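Local structure of Dye-decolorizing peroxidase (Irpex lacteus, 7D8M) at residues G195-G200 / H332-G337; K225-E230 / N352-D357; P342-Y347 / I356-A361. The protein probably catalyses the peroxide-dependent oxidation of dyes and other substrates, as a heme b enzyme of the DyP-type peroxidase family. One frame throughout, in Å; residues are numbered along the deposited sequence.

Contact 1 (G195-G200 / H332-G337). With HEM (protoporphyrin IX containing Fe), chain B; OXY (oxygen molecule), chain C.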
loop_
_atom_site.group_PDB
_atom_site.type_symbol
_atom_site.label_atom_id
_atom_site.label_comp_id
_atom_site.label_asym_id
_atom_site.label_seq_id
_atom_site.Cartn_x
_atom_site.Cartn_y
_atom_site.Cartn_z
ATOM N N GLY A 195 -2.776 17.836 4.208
ATOM C CA GLY A 195 -4.129 17.429 3.872
ATOM C C GLY A 195 -4.255 16.393 2.774
ATOM O O GLY A 195 -5.379 15.955 2.504
ATOM N N ILE A 196 -3.153 15.998 2.122
ATOM C CA ILE A 196 -3.224 14.876 1.193
ATOM C C ILE A 196 -3.244 13.563 1.958
ATOM O O ILE A 196 -3.780 12.563 1.471
ATOM C CB ILE A 196 -2.056 14.931 0.185
ATOM C CG1 ILE A 196 -2.063 16.259 -0.571
ATOM C CG2 ILE A 196 -2.118 13.778 -0.825
ATOM C CD1 ILE A 196 -3.367 16.547 -1.294
ATOM N N ILE A 197 -2.686 13.545 3.165
ATOM C CA ILE A 197 -2.654 12.350 3.994
ATOM C C ILE A 197 -3.706 12.400 5.098
ATOM O O ILE A 197 -4.377 11.400 5.362
ATOM C CB ILE A 197 -1.244 12.155 4.595
ATOM C CG1 ILE A 197 -0.184 12.026 3.492
ATOM C CG2 ILE A 197 -1.230 10.977 5.595
ATOM C CD1 ILE A 197 -0.556 11.077 2.332
ATOM N N PHE A 198 -3.847 13.550 5.758
ATOM C CA PHE A 198 -4.663 13.682 6.958
ATOM C C PHE A 198 -5.910 14.498 6.648
ATOM O O PHE A 198 -5.809 15.654 6.220
ATOM C CB PHE A 198 -3.875 14.348 8.085
ATOM C CG PHE A 198 -2.685 13.562 8.542
ATOM C CD1 PHE A 198 -2.847 12.384 9.252
ATOM C CD2 PHE A 198 -1.403 14.009 8.272
ATOM C CE1 PHE A 198 -1.751 11.661 9.677
ATOM C CE2 PHE A 198 -0.312 13.293 8.690
ATOM C CZ PHE A 198 -0.486 12.116 9.397
ATOM N N THR A 199 -7.076 13.907 6.891
ATOM C CA THR A 199 -8.326 14.626 6.696
ATOM C C THR A 199 -8.390 15.841 7.614
ATOM O O THR A 199 -7.960 15.793 8.770
ATOM C CB THR A 199 -9.513 13.700 6.961
ATOM O OG1 THR A 199 -9.358 13.093 8.252
ATOM C CG2 THR A 199 -9.582 12.607 5.890
ATOM N N GLY A 200 -8.900 16.948 7.078
ATOM C CA GLY A 200 -9.053 18.169 7.833
ATOM C C GLY A 200 -7.835 19.060 7.880
ATOM O O GLY A 200 -7.949 20.200 8.342
ATOM N N HIS A 332 -0.374 11.364 -4.183
ATOM C CA HIS A 332 0.559 10.627 -3.343
ATOM C C HIS A 332 -0.168 10.006 -2.154
ATOM O O HIS A 332 -1.199 10.512 -1.703
ATOM C CB HIS A 332 1.677 11.548 -2.873
ATOM C CG HIS A 332 2.556 12.023 -3.991
ATOM N ND1 HIS A 332 3.804 11.488 -4.236
ATOM C CD2 HIS A 332 2.359 12.970 -4.940
ATOM C CE1 HIS A 332 4.338 12.086 -5.289
ATOM N NE2 HIS A 332 3.481 12.988 -5.737
ATOM N N ALA A 333 0.370 8.885 -1.664
ATOM C CA ALA A 333 -0.211 8.181 -0.522
ATOM C C ALA A 333 0.877 7.325 0.106
ATOM O O ALA A 333 1.873 6.993 -0.542
ATOM C CB ALA A 333 -1.411 7.328 -0.943
ATOM N N ILE A 334 0.677 6.962 1.370
ATOM C CA ILE A 334 1.687 6.250 2.148
ATOM C C ILE A 334 1.324 4.773 2.228
ATOM O O ILE A 334 0.229 4.417 2.683
ATOM C CB ILE A 334 1.828 6.845 3.558
ATOM C CG1 ILE A 334 2.393 8.267 3.498
ATOM C CG2 ILE A 334 2.694 5.940 4.423
ATOM C CD1 ILE A 334 2.331 8.993 4.838
ATOM N N ARG A 335 2.255 3.912 1.824
ATOM C CA ARG A 335 2.081 2.471 1.946
ATOM C C ARG A 335 2.722 1.978 3.242
ATOM O O ARG A 335 3.823 2.403 3.604
ATOM C CB ARG A 335 2.694 1.754 0.734
ATOM C CG ARG A 335 2.008 2.088 -0.602
ATOM C CD ARG A 335 2.861 1.696 -1.824
ATOM N NE ARG A 335 4.129 2.403 -1.818
ATOM C CZ ARG A 335 5.311 1.800 -1.824
ATOM N NH1 ARG A 335 5.374 0.476 -1.849
ATOM N NH2 ARG A 335 6.427 2.517 -1.785
ATOM N N ALA A 336 2.021 1.077 3.942
ATOM C CA ALA A 336 2.471 0.580 5.243
ATOM C C ALA A 336 2.199 -0.910 5.397
ATOM O O ALA A 336 2.066 -1.416 6.521
ATOM C CB ALA A 336 1.806 1.355 6.395
ATOM N N GLY A 337 2.120 -1.632 4.287
ATOM C CA GLY A 337 1.793 -3.034 4.336
ATOM C C GLY A 337 2.987 -3.895 4.684
ATOM O O GLY A 337 4.113 -3.424 4.806
HETATM C CHA HEM B . 6.334 0.949 -5.153
HETATM C CHB HEM B . 5.805 -3.872 -5.187
HETATM C CHC HEM B . 0.985 -3.311 -4.925
HETATM C CHD HEM B . 1.505 1.488 -5.398
HETATM C C1A HEM B . 6.621 -0.397 -5.163
HETATM C C2A HEM B . 7.945 -0.991 -5.133
HETATM C C3A HEM B . 7.791 -2.327 -5.129
HETATM C C4A HEM B . 6.373 -2.617 -5.157
HETATM C CMA HEM B . 8.889 -3.407 -5.101
HETATM C CAA HEM B . 9.273 -0.188 -5.099
HETATM C CBA HEM B . 9.677 0.106 -3.655
HETATM C CGA HEM B . 9.332 1.528 -3.258
HETATM O O1A HEM B . 9.445 2.439 -4.112
HETATM O O2A HEM B . 8.968 1.760 -2.071
HETATM C C1B HEM B . 4.459 -4.128 -5.081
HETATM C C2B HEM B . 3.875 -5.440 -4.928
HETATM C C3B HEM B . 2.539 -5.282 -4.867
HETATM C C4B HEM B . 2.247 -3.870 -4.962
HETATM C CMB HEM B . 4.711 -6.753 -4.891
HETATM C CAB HEM B . 1.427 -6.344 -4.680
HETATM C CBB HEM B . 1.649 -7.567 -4.187
HETATM C C1C HEM B . 0.685 -1.970 -5.101
HETATM C C2C HEM B . -0.638 -1.387 -5.247
HETATM C C3C HEM B . -0.491 -0.052 -5.372
HETATM C C4C HEM B . 0.930 0.238 -5.330
HETATM C CMC HEM B . -1.944 -2.219 -5.218
HETATM C CAC HEM B . -1.563 1.051 -5.573
HETATM C CBC HEM B . -2.775 0.809 -6.101
HETATM C C1D HEM B . 2.848 1.764 -5.248
HETATM C C2D HEM B . 3.455 3.070 -5.042
HETATM C C3D HEM B . 4.778 2.918 -4.981
HETATM C C4D HEM B . 5.071 1.507 -5.143
HETATM C CMD HEM B . 2.723 4.417 -4.925
HETATM C CAD HEM B . 5.811 4.046 -4.785
HETATM C CBD HEM B . 6.191 4.598 -6.162
HETATM C CGD HEM B . 7.126 5.784 -6.052
HETATM O O1D HEM B . 8.074 5.871 -6.875
HETATM O O2D HEM B . 6.936 6.638 -5.141
HETATM N NA HEM B . 5.693 -1.414 -5.186
HETATM N NB HEM B . 3.441 -3.184 -5.098
HETATM N NC HEM B . 1.607 -0.952 -5.168
HETATM N ND HEM B . 3.864 0.825 -5.287
HETATM FE FE HEM B . 3.632 -1.205 -5.349
HETATM O O1 OXY C . 3.597 -1.994 -0.526
HETATM O O2 OXY C . 4.134 -2.317 -1.587
#

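Contact 2 (K225-E230 / N352-D357). With HEM (protoporphyrin IX containing Fe), chain B.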
loop_
_atom_site.group_PDB
_atom_site.type_symbol
_atom_site.label_atom_id
_atom_site.label_comp_id
_atom_site.label_asym_id
_atom_site.label_seq_id
_atom_site.Cartn_x
_atom_site.Cartn_y
_atom_site.Cartn_z
ATOM N N LYS A 225 -2.462 -11.748 -3.095
ATOM C CA LYS A 225 -1.747 -13.012 -3.221
ATOM C C LYS A 225 -0.735 -12.941 -4.362
ATOM O O LYS A 225 -1.022 -12.379 -5.417
ATOM C CB LYS A 225 -2.751 -14.132 -3.475
ATOM C CG LYS A 225 -2.160 -15.493 -3.765
ATOM C CD LYS A 225 -3.253 -16.424 -4.304
ATOM C CE LYS A 225 -3.155 -17.834 -3.734
ATOM N NZ LYS A 225 -4.502 -18.480 -3.704
ATOM N N GLN A 226 0.451 -13.518 -4.155
ATOM C CA GLN A 226 1.540 -13.437 -5.128
ATOM C C GLN A 226 1.963 -14.824 -5.592
ATOM O O GLN A 226 2.193 -15.721 -4.769
ATOM C CB GLN A 226 2.755 -12.704 -4.540
ATOM C CG GLN A 226 2.559 -11.194 -4.429
ATOM C CD GLN A 226 3.681 -10.503 -3.680
ATOM O OE1 GLN A 226 3.536 -10.163 -2.504
ATOM N NE2 GLN A 226 4.806 -10.279 -4.363
ATOM N N LEU A 227 2.111 -14.976 -6.915
ATOM C CA LEU A 227 2.535 -16.224 -7.548
ATOM C C LEU A 227 3.992 -16.044 -7.956
ATOM O O LEU A 227 4.300 -15.660 -9.085
ATOM C CB LEU A 227 1.652 -16.555 -8.750
ATOM C CG LEU A 227 0.136 -16.473 -8.561
ATOM C CD1 LEU A 227 -0.615 -16.938 -9.810
ATOM C CD2 LEU A 227 -0.296 -17.268 -7.300
ATOM N N VAL A 228 4.892 -16.335 -7.026
ATOM C CA VAL A 228 6.309 -16.009 -7.186
ATOM C C VAL A 228 6.993 -16.936 -8.188
ATOM O O VAL A 228 7.703 -16.440 -9.085
ATOM C CB VAL A 228 7.028 -16.037 -5.826
ATOM C CG1 VAL A 228 8.484 -15.625 -5.990
ATOM C CG2 VAL A 228 6.315 -15.130 -4.843
ATOM N N PRO A 229 6.851 -18.270 -8.086
ATOM C CA PRO A 229 7.506 -19.118 -9.097
ATOM C C PRO A 229 6.959 -18.868 -10.481
ATOM O O PRO A 229 7.712 -18.925 -11.452
ATOM C CB PRO A 229 7.220 -20.553 -8.618
ATOM C CG PRO A 229 6.752 -20.411 -7.186
ATOM C CD PRO A 229 6.065 -19.088 -7.138
ATOM N N GLU A 230 5.663 -18.582 -10.591
ATOM C CA GLU A 230 5.084 -18.235 -11.881
ATOM C C GLU A 230 5.762 -16.997 -12.456
ATOM O O GLU A 230 6.149 -16.969 -13.629
ATOM C CB GLU A 230 3.583 -18.009 -11.708
ATOM C CG GLU A 230 2.787 -19.285 -11.484
ATOM C CD GLU A 230 2.768 -19.763 -10.024
ATOM O OE1 GLU A 230 3.495 -19.216 -9.164
ATOM O OE2 GLU A 230 2.012 -20.710 -9.737
ATOM N N ASN A 352 7.893 -24.528 -10.670
ATOM C CA ASN A 352 7.425 -23.238 -11.185
ATOM C C ASN A 352 5.964 -22.988 -10.841
ATOM O O ASN A 352 5.259 -22.289 -11.572
ATOM C CB ASN A 352 7.629 -23.134 -12.699
ATOM C CG ASN A 352 9.060 -23.341 -13.098
ATOM O OD1 ASN A 352 9.364 -24.159 -13.970
ATOM N ND2 ASN A 352 9.958 -22.599 -12.469
ATOM N N THR A 353 5.505 -23.539 -9.715
ATOM C CA THR A 353 4.091 -23.557 -9.377
ATOM C C THR A 353 3.916 -23.208 -7.906
ATOM O O THR A 353 4.618 -23.754 -7.053
ATOM C CB THR A 353 3.500 -24.941 -9.663
ATOM O OG1 THR A 353 3.626 -25.228 -11.061
ATOM C CG2 THR A 353 2.045 -25.001 -9.264
ATOM N N THR A 354 2.974 -22.315 -7.617
ATOM C CA THR A 354 2.647 -21.955 -6.246
ATOM C C THR A 354 1.786 -23.048 -5.610
ATOM O O THR A 354 0.799 -23.492 -6.204
ATOM C CB THR A 354 1.898 -20.622 -6.221
ATOM O OG1 THR A 354 2.771 -19.554 -6.599
ATOM C CG2 THR A 354 1.344 -20.346 -4.812
ATOM N N THR A 355 2.155 -23.478 -4.404
ATOM C CA THR A 355 1.306 -24.360 -3.603
ATOM C C THR A 355 0.852 -23.750 -2.281
ATOM O O THR A 355 -0.080 -24.282 -1.667
ATOM C CB THR A 355 2.021 -25.694 -3.308
ATOM O OG1 THR A 355 3.109 -25.480 -2.397
ATOM C CG2 THR A 355 2.577 -26.305 -4.595
ATOM N N ILE A 356 1.461 -22.651 -1.833
ATOM C CA ILE A 356 1.162 -22.049 -0.538
ATOM C C ILE A 356 0.730 -20.608 -0.757
ATOM O O ILE A 356 1.280 -19.912 -1.618
ATOM C CB ILE A 356 2.379 -22.107 0.409
ATOM C CG1 ILE A 356 2.890 -23.540 0.550
ATOM C CG2 ILE A 356 2.030 -21.539 1.781
ATOM C CD1 ILE A 356 4.233 -23.623 1.293
ATOM N N ASP A 357 -0.256 -20.165 0.016
ATOM C CA ASP A 357 -0.701 -18.780 -0.047
ATOM C C ASP A 357 0.359 -17.877 0.574
ATOM O O ASP A 357 0.824 -18.114 1.693
ATOM C CB ASP A 357 -2.050 -18.632 0.672
ATOM C CG ASP A 357 -2.660 -17.250 0.523
ATOM O OD1 ASP A 357 -2.224 -16.495 -0.367
ATOM O OD2 ASP A 357 -3.580 -16.904 1.303
HETATM C CHA HEM B . 6.334 0.949 -5.153
HETATM C CHB HEM B . 5.805 -3.872 -5.187
HETATM C CHC HEM B . 0.985 -3.311 -4.925
HETATM C CHD HEM B . 1.505 1.488 -5.398
HETATM C C1A HEM B . 6.621 -0.397 -5.163
HETATM C C2A HEM B . 7.945 -0.991 -5.133
HETATM C C3A HEM B . 7.791 -2.327 -5.129
HETATM C C4A HEM B . 6.373 -2.617 -5.157
HETATM C CMA HEM B . 8.889 -3.407 -5.101
HETATM C CAA HEM B . 9.273 -0.188 -5.099
HETATM C CBA HEM B . 9.677 0.106 -3.655
HETATM C CGA HEM B . 9.332 1.528 -3.258
HETATM O O1A HEM B . 9.445 2.439 -4.112
HETATM O O2A HEM B . 8.968 1.760 -2.071
HETATM C C1B HEM B . 4.459 -4.128 -5.081
HETATM C C2B HEM B . 3.875 -5.440 -4.928
HETATM C C3B HEM B . 2.539 -5.282 -4.867
HETATM C C4B HEM B . 2.247 -3.870 -4.962
HETATM C CMB HEM B . 4.711 -6.753 -4.891
HETATM C CAB HEM B . 1.427 -6.344 -4.680
HETATM C CBB HEM B . 1.649 -7.567 -4.187
HETATM C C1C HEM B . 0.685 -1.970 -5.101
HETATM C C2C HEM B . -0.638 -1.387 -5.247
HETATM C C3C HEM B . -0.491 -0.052 -5.372
HETATM C C4C HEM B . 0.930 0.238 -5.330
HETATM C CMC HEM B . -1.944 -2.219 -5.218
HETATM C CAC HEM B . -1.563 1.051 -5.573
HETATM C CBC HEM B . -2.775 0.809 -6.101
HETATM C C1D HEM B . 2.848 1.764 -5.248
HETATM C C2D HEM B . 3.455 3.070 -5.042
HETATM C C3D HEM B . 4.778 2.918 -4.981
HETATM C C4D HEM B . 5.071 1.507 -5.143
HETATM C CMD HEM B . 2.723 4.417 -4.925
HETATM C CAD HEM B . 5.811 4.046 -4.785
HETATM C CBD HEM B . 6.191 4.598 -6.162
HETATM C CGD HEM B . 7.126 5.784 -6.052
HETATM O O1D HEM B . 8.074 5.871 -6.875
HETATM O O2D HEM B . 6.936 6.638 -5.141
HETATM N NA HEM B . 5.693 -1.414 -5.186
HETATM N NB HEM B . 3.441 -3.184 -5.098
HETATM N NC HEM B . 1.607 -0.952 -5.168
HETATM N ND HEM B . 3.864 0.825 -5.287
HETATM FE FE HEM B . 3.632 -1.205 -5.349
HETATM O O HOH W 1 3.799 -17.827 -4.660
HETATM O O HOH W 2 0.420 -17.599 -3.014
HETATM O O HOH W 3 10.119 -20.628 -10.782
#

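Contact 3 (P342-Y347 / I356-A361). With HEM (protoporphyrin IX containing Fe), chain B.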
loop_
_atom_site.group_PDB
_atom_site.type_symbol
_atom_site.label_atom_id
_atom_site.label_comp_id
_atom_site.label_asym_id
_atom_site.label_seq_id
_atom_site.Cartn_x
_atom_site.Cartn_y
_atom_site.Cartn_z
ATOM N N PRO A 342 4.802 -17.886 4.037
ATOM C CA PRO A 342 6.179 -18.369 4.157
ATOM C C PRO A 342 6.972 -18.187 2.865
ATOM O O PRO A 342 6.459 -17.786 1.818
ATOM C CB PRO A 342 5.991 -19.854 4.477
ATOM C CG PRO A 342 4.754 -20.214 3.735
ATOM C CD PRO A 342 3.855 -18.987 3.787
ATOM N N GLU A 343 8.254 -18.505 2.965
ATOM C CA GLU A 343 9.126 -18.444 1.813
ATOM C C GLU A 343 8.738 -19.507 0.791
ATOM O O GLU A 343 8.039 -20.478 1.092
ATOM C CB GLU A 343 10.578 -18.628 2.242
ATOM C CG GLU A 343 11.091 -17.490 3.105
ATOM C CD GLU A 343 11.134 -16.185 2.335
ATOM O OE1 GLU A 343 12.088 -15.993 1.553
ATOM O OE2 GLU A 343 10.206 -15.364 2.495
ATOM N N VAL A 344 9.196 -19.290 -0.444
ATOM C CA VAL A 344 8.993 -20.250 -1.521
ATOM C C VAL A 344 9.752 -21.534 -1.219
ATOM O O VAL A 344 10.935 -21.505 -0.868
ATOM C CB VAL A 344 9.443 -19.621 -2.847
ATOM C CG1 VAL A 344 9.452 -20.656 -3.987
ATOM C CG2 VAL A 344 8.563 -18.420 -3.161
ATOM N N THR A 345 9.076 -22.670 -1.345
ATOM C CA THR A 345 9.706 -23.942 -1.017
ATOM C C THR A 345 10.442 -24.495 -2.227
ATOM O O THR A 345 10.205 -24.083 -3.360
ATOM C CB THR A 345 8.677 -24.970 -0.540
ATOM O OG1 THR A 345 7.777 -25.279 -1.613
ATOM C CG2 THR A 345 7.882 -24.429 0.656
ATOM N N ASP A 346 11.342 -25.452 -1.968
ATOM C CA ASP A 346 12.064 -26.093 -3.068
ATOM C C ASP A 346 11.099 -26.667 -4.103
ATOM O O ASP A 346 11.321 -26.519 -5.309
ATOM C CB ASP A 346 12.992 -27.188 -2.537
ATOM C CG ASP A 346 14.160 -26.632 -1.744
ATOM O OD1 ASP A 346 14.353 -25.403 -1.757
ATOM O OD2 ASP A 346 14.882 -27.420 -1.092
ATOM N N TYR A 347 10.006 -27.299 -3.650
ATOM C CA TYR A 347 9.048 -27.896 -4.579
ATOM C C TYR A 347 8.417 -26.836 -5.471
ATOM O O TYR A 347 8.309 -27.012 -6.691
ATOM C CB TYR A 347 7.952 -28.667 -3.819
ATOM C CG TYR A 347 6.993 -29.372 -4.764
ATOM C CD1 TYR A 347 5.892 -28.710 -5.294
ATOM C CD2 TYR A 347 7.213 -30.693 -5.157
ATOM C CE1 TYR A 347 5.032 -29.338 -6.190
ATOM C CE2 TYR A 347 6.351 -31.332 -6.044
ATOM C CZ TYR A 347 5.266 -30.649 -6.559
ATOM O OH TYR A 347 4.410 -31.269 -7.448
ATOM N N ILE A 356 1.461 -22.651 -1.833
ATOM C CA ILE A 356 1.162 -22.049 -0.538
ATOM C C ILE A 356 0.730 -20.608 -0.757
ATOM O O ILE A 356 1.280 -19.912 -1.618
ATOM C CB ILE A 356 2.379 -22.107 0.409
ATOM C CG1 ILE A 356 2.890 -23.540 0.550
ATOM C CG2 ILE A 356 2.030 -21.539 1.781
ATOM C CD1 ILE A 356 4.233 -23.623 1.293
ATOM N N ASP A 357 -0.256 -20.165 0.016
ATOM C CA ASP A 357 -0.701 -18.780 -0.047
ATOM C C ASP A 357 0.359 -17.877 0.574
ATOM O O ASP A 357 0.824 -18.114 1.693
ATOM C CB ASP A 357 -2.050 -18.632 0.672
ATOM C CG ASP A 357 -2.660 -17.250 0.523
ATOM O OD1 ASP A 357 -2.224 -16.495 -0.367
ATOM O OD2 ASP A 357 -3.580 -16.904 1.303
ATOM N N ARG A 358 0.760 -16.855 -0.169
ATOM C CA ARG A 358 1.727 -15.868 0.287
ATOM C C ARG A 358 1.468 -14.604 -0.512
ATOM O O ARG A 358 0.882 -14.645 -1.599
ATOM C CB ARG A 358 3.183 -16.342 0.098
ATOM C CG ARG A 358 3.570 -16.619 -1.373
ATOM C CD ARG A 358 5.067 -16.922 -1.513
ATOM N NE ARG A 358 5.445 -18.126 -0.776
ATOM C CZ ARG A 358 5.288 -19.371 -1.222
ATOM N NH1 ARG A 358 4.782 -19.594 -2.429
ATOM N NH2 ARG A 358 5.643 -20.402 -0.458
ATOM N N GLY A 359 1.901 -13.475 0.024
ATOM C CA GLY A 359 1.672 -12.253 -0.717
ATOM C C GLY A 359 1.970 -11.005 0.075
ATOM O O GLY A 359 2.927 -10.959 0.853
ATOM N N LEU A 360 1.156 -9.977 -0.126
ATOM C CA LEU A 360 1.349 -8.693 0.524
ATOM C C LEU A 360 0.055 -8.333 1.224
ATOM O O LEU A 360 -1.002 -8.286 0.587
ATOM C CB LEU A 360 1.745 -7.614 -0.489
ATOM C CG LEU A 360 1.974 -6.196 0.038
ATOM C CD1 LEU A 360 3.101 -6.174 1.061
ATOM C CD2 LEU A 360 2.273 -5.247 -1.112
ATOM N N ALA A 361 0.131 -8.118 2.534
ATOM C CA ALA A 361 -0.968 -7.484 3.262
ATOM C C ALA A 361 -0.818 -5.989 3.026
ATOM O O ALA A 361 -0.132 -5.290 3.768
ATOM C CB ALA A 361 -0.927 -7.849 4.745
HETATM C CHA HEM B . 6.334 0.949 -5.153
HETATM C CHB HEM B . 5.805 -3.872 -5.187
HETATM C CHC HEM B . 0.985 -3.311 -4.925
HETATM C CHD HEM B . 1.505 1.488 -5.398
HETATM C C1A HEM B . 6.621 -0.397 -5.163
HETATM C C2A HEM B . 7.945 -0.991 -5.133
HETATM C C3A HEM B . 7.791 -2.327 -5.129
HETATM C C4A HEM B . 6.373 -2.617 -5.157
HETATM C CMA HEM B . 8.889 -3.407 -5.101
HETATM C CAA HEM B . 9.273 -0.188 -5.099
HETATM C CBA HEM B . 9.677 0.106 -3.655
HETATM C CGA HEM B . 9.332 1.528 -3.258
HETATM O O1A HEM B . 9.445 2.439 -4.112
HETATM O O2A HEM B . 8.968 1.760 -2.071
HETATM C C1B HEM B . 4.459 -4.128 -5.081
HETATM C C2B HEM B . 3.875 -5.440 -4.928
HETATM C C3B HEM B . 2.539 -5.282 -4.867
HETATM C C4B HEM B . 2.247 -3.870 -4.962
HETATM C CMB HEM B . 4.711 -6.753 -4.891
HETATM C CAB HEM B . 1.427 -6.344 -4.680
HETATM C CBB HEM B . 1.649 -7.567 -4.187
HETATM C C1C HEM B . 0.685 -1.970 -5.101
HETATM C C2C HEM B . -0.638 -1.387 -5.247
HETATM C C3C HEM B . -0.491 -0.052 -5.372
HETATM C C4C HEM B . 0.930 0.238 -5.330
HETATM C CMC HEM B . -1.944 -2.219 -5.218
HETATM C CAC HEM B . -1.563 1.051 -5.573
HETATM C CBC HEM B . -2.775 0.809 -6.101
HETATM C C1D HEM B . 2.848 1.764 -5.248
HETATM C C2D HEM B . 3.455 3.070 -5.042
HETATM C C3D HEM B . 4.778 2.918 -4.981
HETATM C C4D HEM B . 5.071 1.507 -5.143
HETATM C CMD HEM B . 2.723 4.417 -4.925
HETATM C CAD HEM B . 5.811 4.046 -4.785
HETATM C CBD HEM B . 6.191 4.598 -6.162
HETATM C CGD HEM B . 7.126 5.784 -6.052
HETATM O O1D HEM B . 8.074 5.871 -6.875
HETATM O O2D HEM B . 6.936 6.638 -5.141
HETATM N NA HEM B . 5.693 -1.414 -5.186
HETATM N NB HEM B . 3.441 -3.184 -5.098
HETATM N NC HEM B . 1.607 -0.952 -5.168
HETATM N ND HEM B . 3.864 0.825 -5.287
HETATM FE FE HEM B . 3.632 -1.205 -5.349
#

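Contact 1 (G195-G200 / H332-G337)
Ile197 and Ile334 meet with their side chains crossing at about a right angle: methyl CG2 of Ile197 lies 4.1 Å from CD1 of Ile334, with no polar bond between the segments. The CD1 branch of Ile197 turns the other way along the partner chain and rests beside CA of Ala333, while CG2 of Ile196 approaches the carbonyl O of His332 at 3.5 Å. Behind this pair, the ring of Phe198 takes the same CG2 of Ile197 over its centre, so that methyl is held between a ring face and an isoleucine tip. The alternation of strand 334-340 sends Ile334 into this apolar seam and Arg335 to the heme. The Arg335 chain bends at its third torsion (-60°), which lays the guanidinium parallel to the porphyrin, with Arg335 CZ 3.3 Å from heme C4D. In the plane of the guanidinium, NH2 gives a bond of 2.7 Å to propionate O2A (161° at the hydrogen), and NH1 reaches atom O2 of the oxygen molecule weakly at 3.1 Å. Asp172 pairs with NH1 and the carbonyl of Ser175 takes NH2, fixing the group's rotation. A leucine in place of Arg335 would probably leave propionate O2A without this donor and Asp172 without its salt-bridge partner. The short, weakly bonded helix 194-197 thus backs edge strand 334-340, whose other side carries the distal-pocket arginine, an Asp-Arg arrangement characteristic of DyP-type peroxidases.

Contact 2 (K225-E230 / N352-D357)
Thr354 OG1 is gripped from two directions: it donates to Glu230 OE1 at 2.7 Å and accepts a hydrogen bond from a water that also donates to Gln226 O and accepts from Val228 N. The backbone N of Thr354 gives a second bond to the other carboxylate oxygen, Glu230 OE2, at 2.8 Å and 162°. Both donors come from the syn side, somewhat out of the carboxylate plane, so both oxygens of the carboxylate are held, which should limit its rotation. Its reach depends on a kink at the second torsion of Glu230 (84°), which folds the carboxylate back near the N-terminal end of helix 228-237, whose dipole would probably help to stabilise the negative charge. Beside these bonds the Pro229 ring packs on the partner backbone, CB lying 3.5 Å from Asn352 C and CD 3.4 Å from Thr354 OG1. Asn352, which closes helix 346-351 in a Schellman motif, sends ND2 to a water shared with Pro229 O. At the far end, the methylenes of Lys225 run beside Asp357, with Lys225 CG 3.5 Å from Asp357 OD1; NZ stays beyond salt-bridge distance, while OD2 forms a salt bridge with Lys223 and OD1 a hydrogen bond with the hydroxyl of Tyr340. Leu227 holds the N-cap position. The arrangement is that of a strand-to-helix junction in a ferredoxin-like half of the DyP fold, its helix start tied to the loop before strand 359-366.

Contact 3 (P342-Y347 / I356-A361)
Arg358 fills the tight, buried side of this contact, its guanidinium fastened to the backbone of 342-347. NE points almost straight at Pro342 O, 2.8 Å away with 176° at the hydrogen, and the acceptor lies in the plane of the guanidinium. NH2 adds a weak bond to Glu343 O at 2.9 Å (128°), and its stronger partner is Glu348, whose carboxylate forms a salt bridge with it. One face of the group is covered by Val344, the CA sitting 3.5 Å above the plane toward the rim, while methyl CG2 comes to 3.9 Å from CZ with the two side chains at about a right angle. CG of Arg358 stands between its own N and carbonyl carbon (first torsion 61°), a crowded position that carries the chain across to these carbonyls. The contact joins the two ends of the connection between antiparallel neighbours 334-340 and 359-366 of the ferredoxin-like sheet: one segment runs into helix 346-351, N-capped by Thr345, the other into strand 359-366. The outer side is apolar, made of a few contacts round partly exposed Ile356. With CG1 anti to its carbonyl carbon and CG2 anti to its N, Ile356 sends CD1 to Thr345, 3.8 Å from methyl CG2, and its own CG2 to Pro342, 3.6 Å from ring atom CG. Pro342 is exposed, and its ring atom CD passes 3.8 Å from Asp357 O at the margin of the contact.

How the contacts relate
Contacts 2 and 3 share Ile356 and Asp357, their centres only 6 Å apart; a probable hydrogen bond from Gln226 N to Arg358 O (2.8 Å) joins strand 217-226 to the chain entering its neighbour 359-366. Contact 1 sits elsewhere on the same sheet, its centre 31 Å from that of contact 2, with nearest atoms about 10 Å apart. It meets contact 3 where Gly337 C packs 4.3 Å from Leu360 CD1. All three reach the heme: Arg335 at a propionate, Gln226 and Leu360 near the opposite end, where Leu360 CB lies 3.7 Å from vinyl carbon CBB. Arg335 and Leu360, with Asp172, also line the site of the oxygen molecule.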